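Long-range contacts in pseudouridylate synthase RPUSD4, mitochondrial (Homo sapiens, PDB 5UBA), which isomerises uridine to pseudouridine in mitochondrial RNAs, including 16S ribosomal RNA, as an RluA-family synthase: residues 115-120 / 189-194; 121-126 / 209-214; 200-205 / 216-221. All blocks are in the same frame, centred on the assembly; numbering follows the deposited sequence.

Contact 1. Residues 115-120 / 189-194; sequences YWAITV and VELQPI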
loop_
_atom_site.group_PDB
_atom_site.type_symbol
_atom_site.label_atom_id
_atom_site.label_comp_id
_atom_site.label_asym_id
_atom_site.label_seq_id
_atom_site.Cartn_x
_atom_site.Cartn_y
_atom_site.Cartn_z
ATOM N N TYR A 115 -6.635 -0.742 2.610
ATOM C CA TYR A 115 -5.273 -0.888 3.082
ATOM C C TYR A 115 -5.262 -0.676 4.568
ATOM O O TYR A 115 -6.091 0.055 5.096
ATOM C CB TYR A 115 -4.349 0.115 2.436
ATOM C CG TYR A 115 -4.101 -0.080 0.968
ATOM C CD1 TYR A 115 -5.086 0.219 0.049
ATOM C CD2 TYR A 115 -2.844 -0.471 0.512
ATOM C CE1 TYR A 115 -4.859 0.077 -1.310
ATOM C CE2 TYR A 115 -2.604 -0.627 -0.840
ATOM C CZ TYR A 115 -3.605 -0.325 -1.734
ATOM O OH TYR A 115 -3.364 -0.469 -3.094
ATOM N N TRP A 116 -4.336 -1.326 5.241
ATOM C CA TRP A 116 -4.090 -1.080 6.661
ATOM C C TRP A 116 -2.697 -0.517 6.801
ATOM O O TRP A 116 -1.735 -1.012 6.190
ATOM C CB TRP A 116 -4.211 -2.364 7.466
ATOM C CG TRP A 116 -5.628 -2.810 7.729
ATOM C CD1 TRP A 116 -6.794 -2.328 7.184
ATOM C CD2 TRP A 116 -6.012 -3.838 8.626
ATOM N NE1 TRP A 116 -7.880 -3.018 7.688
ATOM C CE2 TRP A 116 -7.422 -3.958 8.571
ATOM C CE3 TRP A 116 -5.295 -4.684 9.473
ATOM C CZ2 TRP A 116 -8.122 -4.882 9.336
ATOM C CZ3 TRP A 116 -6.004 -5.602 10.248
ATOM C CH2 TRP A 116 -7.394 -5.683 10.184
ATOM N N ALA A 117 -2.561 0.508 7.657
ATOM C CA ALA A 117 -1.281 1.129 7.940
ATOM C C ALA A 117 -1.159 1.415 9.418
ATOM O O ALA A 117 -2.147 1.676 10.093
ATOM C CB ALA A 117 -1.114 2.416 7.175
ATOM N N ILE A 118 0.064 1.362 9.917
ATOM C CA ILE A 118 0.363 1.926 11.240
ATOM C C ILE A 118 0.912 3.299 11.021
ATOM O O ILE A 118 1.818 3.497 10.208
ATOM C CB ILE A 118 1.395 1.090 12.004
ATOM C CG1 ILE A 118 0.845 -0.306 12.247
ATOM C CG2 ILE A 118 1.758 1.795 13.333
ATOM C CD1 ILE A 118 1.811 -1.193 13.018
ATOM N N THR A 119 0.364 4.267 11.754
ATOM C CA THR A 119 0.779 5.653 11.658
ATOM C C THR A 119 1.409 6.099 12.943
ATOM O O THR A 119 1.089 5.609 14.021
ATOM C CB THR A 119 -0.374 6.624 11.291
ATOM O OG1 THR A 119 -1.391 6.581 12.298
ATOM C CG2 THR A 119 -0.981 6.230 9.949
ATOM N N VAL A 120 2.334 7.014 12.776
ATOM C CA VAL A 120 2.943 7.763 13.853
ATOM C C VAL A 120 1.947 8.922 14.085
ATOM O O VAL A 120 1.570 9.613 13.140
ATOM C CB VAL A 120 4.320 8.284 13.392
ATOM C CG1 VAL A 120 4.942 9.201 14.440
ATOM C CG2 VAL A 120 5.230 7.118 13.023
ATOM N N VAL A 189 -4.773 2.226 11.024
ATOM C CA VAL A 189 -5.700 3.009 10.219
ATOM C C VAL A 189 -6.084 2.221 8.969
ATOM O O VAL A 189 -5.204 1.715 8.268
ATOM C CB VAL A 189 -5.099 4.366 9.793
ATOM C CG1 VAL A 189 -6.123 5.240 9.069
ATOM C CG2 VAL A 189 -4.495 5.112 10.987
ATOM N N GLU A 190 -7.392 2.134 8.709
ATOM C CA GLU A 190 -7.906 1.574 7.462
ATOM C C GLU A 190 -8.043 2.694 6.446
ATOM O O GLU A 190 -8.600 3.759 6.741
ATOM C CB GLU A 190 -9.254 0.882 7.691
ATOM C CG GLU A 190 -9.752 0.068 6.492
ATOM C CD GLU A 190 -10.838 -0.976 6.861
ATOM O OE1 GLU A 190 -12.014 -0.520 6.948
ATOM O OE2 GLU A 190 -10.578 -2.233 7.058
ATOM N N LEU A 191 -7.512 2.468 5.253
ATOM C CA LEU A 191 -7.482 3.461 4.190
ATOM C C LEU A 191 -8.162 2.906 2.964
ATOM O O LEU A 191 -7.948 1.738 2.610
ATOM C CB LEU A 191 -6.035 3.746 3.840
ATOM C CG LEU A 191 -5.152 4.187 5.017
ATOM C CD1 LEU A 191 -3.691 4.002 4.720
ATOM C CD2 LEU A 191 -5.489 5.624 5.339
ATOM N N GLN A 192 -8.924 3.749 2.283
ATOM C CA GLN A 192 -9.522 3.364 1.019
ATOM C C GLN A 192 -9.209 4.461 0.047
ATOM O O GLN A 192 -9.901 5.499 0.053
ATOM C CB GLN A 192 -11.033 3.111 1.124
ATOM C CG GLN A 192 -11.616 2.777 -0.251
ATOM C CD GLN A 192 -13.070 2.385 -0.258
ATOM O OE1 GLN A 192 -13.715 2.247 0.774
ATOM N NE2 GLN A 192 -13.596 2.197 -1.463
ATOM N N PRO A 193 -8.196 4.249 -0.807
ATOM C CA PRO A 193 -7.956 5.187 -1.902
ATOM C C PRO A 193 -9.111 5.012 -2.908
ATOM O O PRO A 193 -9.413 3.878 -3.337
ATOM C CB PRO A 193 -6.607 4.754 -2.465
ATOM C CG PRO A 193 -6.498 3.298 -2.107
ATOM C CD PRO A 193 -7.319 3.053 -0.883
ATOM N N ILE A 194 -9.823 6.098 -3.192
ATOM C CA ILE A 194 -10.901 6.061 -4.170
ATOM C C ILE A 194 -10.298 6.226 -5.547
ATOM O O ILE A 194 -10.624 5.479 -6.475
ATOM C CB ILE A 194 -11.936 7.175 -3.907
ATOM C CG1 ILE A 194 -12.518 7.039 -2.486
ATOM C CG2 ILE A 194 -13.005 7.163 -4.994
ATOM C CD1 ILE A 194 -13.220 5.732 -2.172
#
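Trp116 and Glu190 lie side by side on one face of two antiparallel strands and meet through their polar ends. The indole NE1 of Trp116 gives a nearly straight hydrogen bond to Glu190 OE2 (2.9 Å, 170° at the hydrogen). The carboxylate oxygen lies in the ring plane, at the indole edge. It is met on its anti side, and the indole and carboxylate planes are turned 34° apart. Glu190 CG is anti to the backbone N (chi1 -170°), and the chain runs on extended, which brings OE2 to the indole. Arg255 adds a cation-pi contact to the same indole. The strands belong to the central mixed sheet of the pseudouridine synthase fold. Backbone hydrogen bonds in both directions join Tyr115 to Leu191 and Ala117 to Val189, with Trp116 and Glu190 as the non-hydrogen-bonded pair between them. Tyr115, Ala117, Val189 and Leu191 lie on the other face of the sheet, where helix 200-209 packs. There the Tyr115 ring crosses Pro193 at about a right angle, with Tyr115 CE1 3.7 Å from Pro193 CG. Ala117 CB touches Leu191 CD1 at 3.9 Å. Tyr115 also lies about 7 Å, side chain to side chain, from Asp83, the probable catalytic aspartate. Further along, Val189 CG2 rests against Thr119 CG2 at 3.8 Å.

Contact 2. Residues 121-126 / 209-214; sequences HVPMPS and LDCPIL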
loop_
_atom_site.group_PDB
_atom_site.type_symbol
_atom_site.label_atom_id
_atom_site.label_comp_id
_atom_site.label_asym_id
_atom_site.label_seq_id
_atom_site.Cartn_x
_atom_site.Cartn_y
_atom_site.Cartn_z
ATOM N N HIS A 121 1.489 9.104 15.298
ATOM C CA HIS A 121 0.427 10.044 15.607
ATOM C C HIS A 121 -0.909 9.490 15.163
ATOM O O HIS A 121 -1.009 8.638 14.256
ATOM C CB HIS A 121 0.627 11.459 15.020
ATOM C CG HIS A 121 2.019 11.987 15.169
ATOM N ND1 HIS A 121 2.661 12.060 16.389
ATOM C CD2 HIS A 121 2.897 12.458 14.252
ATOM C CE1 HIS A 121 3.875 12.546 16.213
ATOM N NE2 HIS A 121 4.048 12.793 14.927
ATOM N N VAL A 122 -1.951 10.026 15.778
ATOM C CA VAL A 122 -3.316 9.538 15.602
ATOM C C VAL A 122 -4.101 10.546 14.776
ATOM O O VAL A 122 -4.234 11.713 15.181
ATOM C CB VAL A 122 -4.008 9.352 16.966
ATOM C CG1 VAL A 122 -5.426 8.818 16.793
ATOM C CG2 VAL A 122 -3.189 8.454 17.891
ATOM N N PRO A 123 -4.670 10.125 13.636
ATOM C CA PRO A 123 -5.429 11.046 12.809
ATOM C C PRO A 123 -6.578 11.768 13.559
ATOM O O PRO A 123 -7.256 11.156 14.365
ATOM C CB PRO A 123 -5.997 10.143 11.732
ATOM C CG PRO A 123 -4.943 9.097 11.567
ATOM C CD PRO A 123 -4.460 8.830 12.948
ATOM N N MET A 124 -6.730 13.049 13.259
ATOM C CA MET A 124 -7.823 13.890 13.819
ATOM C C MET A 124 -8.514 14.624 12.662
ATOM O O MET A 124 -7.843 15.350 11.940
ATOM C CB MET A 124 -7.241 14.898 14.793
ATOM C CG MET A 124 -8.256 15.787 15.521
ATOM S SD MET A 124 -7.307 16.965 16.481
ATOM C CE MET A 124 -6.318 15.842 17.455
ATOM N N PRO A 125 -9.825 14.449 12.465
ATOM C CA PRO A 125 -10.675 13.505 13.186
ATOM C C PRO A 125 -10.274 12.049 12.938
ATOM O O PRO A 125 -9.520 11.773 12.016
ATOM C CB PRO A 125 -12.058 13.747 12.576
ATOM C CG PRO A 125 -12.004 15.127 12.040
ATOM C CD PRO A 125 -10.599 15.291 11.538
ATOM N N SER A 126 -10.799 11.143 13.738
ATOM C CA SER A 126 -10.403 9.725 13.650
ATOM C C SER A 126 -10.947 9.014 12.411
ATOM O O SER A 126 -10.481 7.925 12.090
ATOM C CB SER A 126 -10.800 8.960 14.913
ATOM O OG SER A 126 -12.168 9.091 15.154
ATOM N N LEU A 209 -2.620 14.785 7.088
ATOM C CA LEU A 209 -2.977 14.536 8.478
ATOM C C LEU A 209 -1.839 14.659 9.487
ATOM O O LEU A 209 -2.062 14.504 10.674
ATOM C CB LEU A 209 -3.616 13.140 8.594
ATOM C CG LEU A 209 -4.964 12.955 7.886
ATOM C CD1 LEU A 209 -5.327 11.500 7.726
ATOM C CD2 LEU A 209 -6.055 13.683 8.670
ATOM N N ASP A 210 -0.606 14.883 9.026
ATOM C CA ASP A 210 0.568 14.837 9.910
ATOM C C ASP A 210 0.670 13.519 10.682
ATOM O O ASP A 210 1.054 13.482 11.847
ATOM C CB ASP A 210 0.564 16.037 10.878
ATOM C CG ASP A 210 1.879 16.208 11.606
ATOM O OD1 ASP A 210 2.944 15.866 11.041
ATOM O OD2 ASP A 210 1.846 16.662 12.776
ATOM N N CYS A 211 0.312 12.418 10.004
ATOM C CA CYS A 211 0.368 11.092 10.585
ATOM C C CYS A 211 1.076 10.163 9.611
ATOM O O CYS A 211 0.443 9.283 9.027
ATOM C CB CYS A 211 -1.020 10.553 10.915
ATOM S SG CYS A 211 -1.910 11.485 12.200
ATOM N N PRO A 212 2.395 10.343 9.446
ATOM C CA PRO A 212 3.069 9.484 8.464
ATOM C C PRO A 212 3.033 8.022 8.859
ATOM O O PRO A 212 2.998 7.657 10.036
ATOM C CB PRO A 212 4.503 9.997 8.439
ATOM C CG PRO A 212 4.679 10.670 9.755
ATOM C CD PRO A 212 3.338 11.205 10.173
ATOM N N ILE A 213 3.047 7.166 7.852
ATOM C CA ILE A 213 3.109 5.738 8.120
ATOM C C ILE A 213 4.434 5.388 8.793
ATOM O O ILE A 213 5.481 5.957 8.442
ATOM C CB ILE A 213 2.927 4.966 6.796
ATOM C CG1 ILE A 213 1.544 5.272 6.196
ATOM C CG2 ILE A 213 3.113 3.473 6.984
ATOM C CD1 ILE A 213 1.293 4.589 4.887
ATOM N N LEU A 214 4.383 4.442 9.732
ATOM C CA LEU A 214 5.563 3.929 10.403
ATOM C C LEU A 214 6.526 3.368 9.351
ATOM O O LEU A 214 6.116 2.551 8.517
ATOM C CB LEU A 214 5.201 2.830 11.392
ATOM C CG LEU A 214 6.354 2.186 12.168
ATOM C CD1 LEU A 214 7.083 3.183 13.055
ATOM C CD2 LEU A 214 5.812 1.046 13.006
HETATM O O HOH W 1 -4.456 14.386 12.115
#
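Cys211 points its thiol at the backbone of the loop 121-126, and this sulfur contact is central to the pairing. Cys211 SG sits 3.4 Å from Pro123 N and 3.5 Å from Val122 C, close to the peptide bond that joins these two residues. Cys211 SG also touches Pro123 CD at 3.8 Å and lies 3.8 Å from His121 CB. The sulfur is anti to the carbonyl carbon of its own residue (chi1 -65°), which turns it toward this loop.

Apolar contact continues beside the sulfur, where Pro123 CB meets Leu209 CD1 at 4.3 Å. The other methyl of Leu209, CD2, lies beside a polar atom instead, the carbonyl oxygen of Met124. These are light touches.

Polar contacts are few, and no direct hydrogen bond crosses between the two loops. One water does the bridging. It accepts from Met124 N at 2.9 Å and donates to Leu209 O at 2.8 Å. The His121 ring turns its edge to the backbone of Asp210, with His121 CD2 3.2 Å from Asp210 O and the oxygen near the ring plane. Asp210 has positive phi (54°) and is where the chain leaves the helical conformation.

The contact joins two connections of the fold. Loop 121-126 links strand 112-120 to strand 127-130, and the segment 209-214 carries the chain out of helix 200-209. Strand 175-182 flanks both: Tyr177 touches Pro123 and Leu209, and Val179 also packs on Pro123.

Contact 3. Residues 200-205 / 216-221; sequences QLRVHL and DHKYSD. With CA (calcium ion), chain E.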
loop_
_atom_site.group_PDB
_atom_site.type_symbol
_atom_site.label_atom_id
_atom_site.label_comp_id
_atom_site.label_asym_id
_atom_site.label_seq_id
_atom_site.Cartn_x
_atom_site.Cartn_y
_atom_site.Cartn_z
ATOM N N GLN A 200 -0.444 8.055 -3.062
ATOM C CA GLN A 200 -1.466 8.911 -2.478
ATOM C C GLN A 200 -1.716 8.627 -1.009
ATOM O O GLN A 200 -1.918 9.548 -0.261
ATOM C CB GLN A 200 -2.769 8.924 -3.281
ATOM C CG GLN A 200 -3.723 7.775 -3.142
ATOM C CD GLN A 200 -5.066 8.138 -3.762
ATOM O OE1 GLN A 200 -5.147 8.236 -4.981
ATOM N NE2 GLN A 200 -6.108 8.350 -2.946
ATOM N N LEU A 201 -1.716 7.370 -0.587
ATOM C CA LEU A 201 -1.957 7.065 0.840
ATOM C C LEU A 201 -0.879 7.650 1.735
ATOM O O LEU A 201 -1.173 8.224 2.805
ATOM C CB LEU A 201 -2.088 5.557 1.105
ATOM C CG LEU A 201 -3.204 4.849 0.336
ATOM C CD1 LEU A 201 -3.233 3.380 0.695
ATOM C CD2 LEU A 201 -4.548 5.506 0.573
ATOM N N ARG A 202 0.365 7.479 1.312
ATOM C CA ARG A 202 1.496 7.994 2.067
ATOM C C ARG A 202 1.505 9.500 2.144
ATOM O O ARG A 202 1.758 10.065 3.209
ATOM C CB ARG A 202 2.802 7.455 1.482
ATOM C CG ARG A 202 2.938 5.959 1.646
ATOM C CD ARG A 202 4.006 5.405 0.736
ATOM N NE ARG A 202 5.329 5.804 1.170
ATOM C CZ ARG A 202 6.453 5.471 0.542
ATOM N NH1 ARG A 202 6.402 4.722 -0.554
ATOM N NH2 ARG A 202 7.627 5.883 1.012
ATOM N N VAL A 203 1.239 10.148 1.024
ATOM C CA VAL A 203 1.267 11.625 0.945
ATOM C C VAL A 203 0.063 12.201 1.683
ATOM O O VAL A 203 0.205 13.129 2.490
ATOM C CB VAL A 203 1.362 12.085 -0.513
ATOM C CG1 VAL A 203 1.211 13.607 -0.663
ATOM C CG2 VAL A 203 2.685 11.616 -1.109
ATOM N N HIS A 204 -1.113 11.637 1.487
ATOM C CA HIS A 204 -2.273 12.136 2.222
ATOM C C HIS A 204 -2.122 11.973 3.733
ATOM O O HIS A 204 -2.463 12.872 4.501
ATOM C CB HIS A 204 -3.536 11.458 1.733
ATOM C CG HIS A 204 -4.110 12.082 0.506
ATOM N ND1 HIS A 204 -5.168 11.525 -0.167
ATOM C CD2 HIS A 204 -3.832 13.252 -0.116
ATOM C CE1 HIS A 204 -5.519 12.327 -1.163
ATOM N NE2 HIS A 204 -4.720 13.379 -1.160
ATOM N N LEU A 205 -1.608 10.836 4.196
ATOM C CA LEU A 205 -1.417 10.648 5.642
ATOM C C LEU A 205 -0.345 11.584 6.214
ATOM O O LEU A 205 -0.544 12.194 7.272
ATOM C CB LEU A 205 -1.042 9.194 5.951
ATOM C CG LEU A 205 -2.193 8.219 6.056
ATOM C CD1 LEU A 205 -1.686 6.786 6.055
ATOM C CD2 LEU A 205 -3.040 8.465 7.293
ATOM N N ASP A 216 7.982 5.284 7.040
ATOM C CA ASP A 216 7.991 6.114 5.849
ATOM C C ASP A 216 9.061 7.204 5.953
ATOM O O ASP A 216 8.761 8.360 6.204
ATOM C CB ASP A 216 6.616 6.726 5.558
ATOM C CG ASP A 216 6.504 7.189 4.132
ATOM O OD1 ASP A 216 7.551 7.375 3.460
ATOM O OD2 ASP A 216 5.360 7.298 3.635
ATOM N N HIS A 217 10.290 6.796 5.719
ATOM C CA HIS A 217 11.402 7.741 5.817
ATOM C C HIS A 217 11.265 8.849 4.792
ATOM O O HIS A 217 11.467 10.057 5.125
ATOM C CB HIS A 217 12.713 6.978 5.720
ATOM C CG HIS A 217 12.745 5.835 6.666
ATOM N ND1 HIS A 217 12.646 6.014 8.023
ATOM C CD2 HIS A 217 12.699 4.500 6.456
ATOM C CE1 HIS A 217 12.625 4.836 8.618
ATOM N NE2 HIS A 217 12.626 3.897 7.685
ATOM N N LYS A 218 10.848 8.499 3.573
ATOM C CA LYS A 218 10.730 9.455 2.474
ATOM C C LYS A 218 9.776 10.594 2.788
ATOM O O LYS A 218 10.084 11.768 2.543
ATOM C CB LYS A 218 10.292 8.728 1.200
ATOM C CG LYS A 218 10.065 9.637 -0.006
ATOM C CD LYS A 218 9.678 8.877 -1.252
ATOM C CE LYS A 218 10.844 8.118 -1.865
ATOM N NZ LYS A 218 10.340 7.291 -2.997
ATOM N N TYR A 219 8.616 10.268 3.332
ATOM C CA TYR A 219 7.590 11.277 3.538
ATOM C C TYR A 219 7.481 11.842 4.953
ATOM O O TYR A 219 6.525 12.578 5.229
ATOM C CB TYR A 219 6.260 10.731 3.004
ATOM C CG TYR A 219 6.257 10.570 1.492
ATOM C CD1 TYR A 219 6.409 11.675 0.647
ATOM C CD2 TYR A 219 6.112 9.328 0.887
ATOM C CE1 TYR A 219 6.394 11.535 -0.735
ATOM C CE2 TYR A 219 6.098 9.179 -0.483
ATOM C CZ TYR A 219 6.224 10.276 -1.303
ATOM O OH TYR A 219 6.224 10.122 -2.673
ATOM N N SER A 220 8.465 11.572 5.816
ATOM C CA SER A 220 8.470 12.064 7.197
ATOM C C SER A 220 9.432 13.241 7.438
ATOM O O SER A 220 10.552 13.299 6.876
ATOM C CB SER A 220 8.804 10.930 8.161
ATOM O OG SER A 220 7.810 9.917 8.168
ATOM N N ASP A 221 8.973 14.165 8.289
ATOM C CA ASP A 221 9.790 15.260 8.822
ATOM C C ASP A 221 10.310 16.230 7.771
ATOM O O ASP A 221 11.319 16.914 8.006
ATOM C CB ASP A 221 10.925 14.682 9.692
ATOM C CG ASP A 221 10.439 13.587 10.619
ATOM O OD1 ASP A 221 9.540 13.865 11.441
ATOM O OD2 ASP A 221 10.915 12.431 10.510
HETATM CA CA CA E . 12.443 11.700 6.389
HETATM O O HOH W 2 3.259 8.252 5.152
HETATM O O HOH W 3 12.962 12.274 8.584
#
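Arg202 on helix 200-209 holds Asp216 in a side-on, two-bond salt bridge, and Asp216 opens an Asx motif that leads into a type I turn from His217 to Ser220. Arg202 NE binds Asp216 OD2 and Arg202 NH2 binds Asp216 OD1, each at 2.9 Å and 173° at the hydrogen. Both oxygens lie in the guanidinium plane, but the nitrogens come from above the carboxylate plane, and the two planes are 51° apart. Tyr219 N reaches Asp216 OD1 from the opposite face of the carboxylate at 3.1 Å. OD1 is thus gripped from both faces. With an alanine in place of Asp216, Arg202 would probably lose its charge partner here and be freer to turn, and the Tyr219 N-H would lose its acceptor.

The tight part continues round the Tyr219 ring. Its CE2 lies over one face of the guanidinium, while Arg202 NE sits at the ring edge. Val203 CG2 packs over one face of the Tyr219 ring in a CH-pi contact, 3.9 Å from the centroid. Lys218 CG covers the opposite face, and Tyr219 OH bonds to His199. Arg202 is about 5 Å, side chain to side chain, from the probable catalytic Asp83.

The outer side is looser. Lys218 is exposed and touches the helix only lightly. Asp221 is exposed too. Here the turn binds calcium instead, with Asn223 and Ala226 completing the protein part of the site. The ion takes His217 O at 2.3 Å and Ser220 O at 2.5 Å, together with a water that donates to Asp221 OD2.

How the contacts relate
The three contacts meet at helix 200-209. Contact 1 is part of the mixed sheet under the helix, contact 2 lies at the helix C-terminal end, and contact 3 involves a loop packed on its side. Their centres are 10 to 12 Å apart. Strand 112-120 runs straight into loop 121-126, and strand 186-193 comes just before the helix. Contacts 1 and 2 alternate along the chain, as do 2 and 3, whereas contact 1 closes before contact 3 opens. Leu214 and Pro212 probably hydrogen-bond to Ile118 and Val120. Leu201 and Leu205 pack on Tyr115 and Leu191. Sheet and calcium-binding loop are thus joined through the helix, and contacts 1 and 3 each bring a side chain near the probable catalytic Asp83.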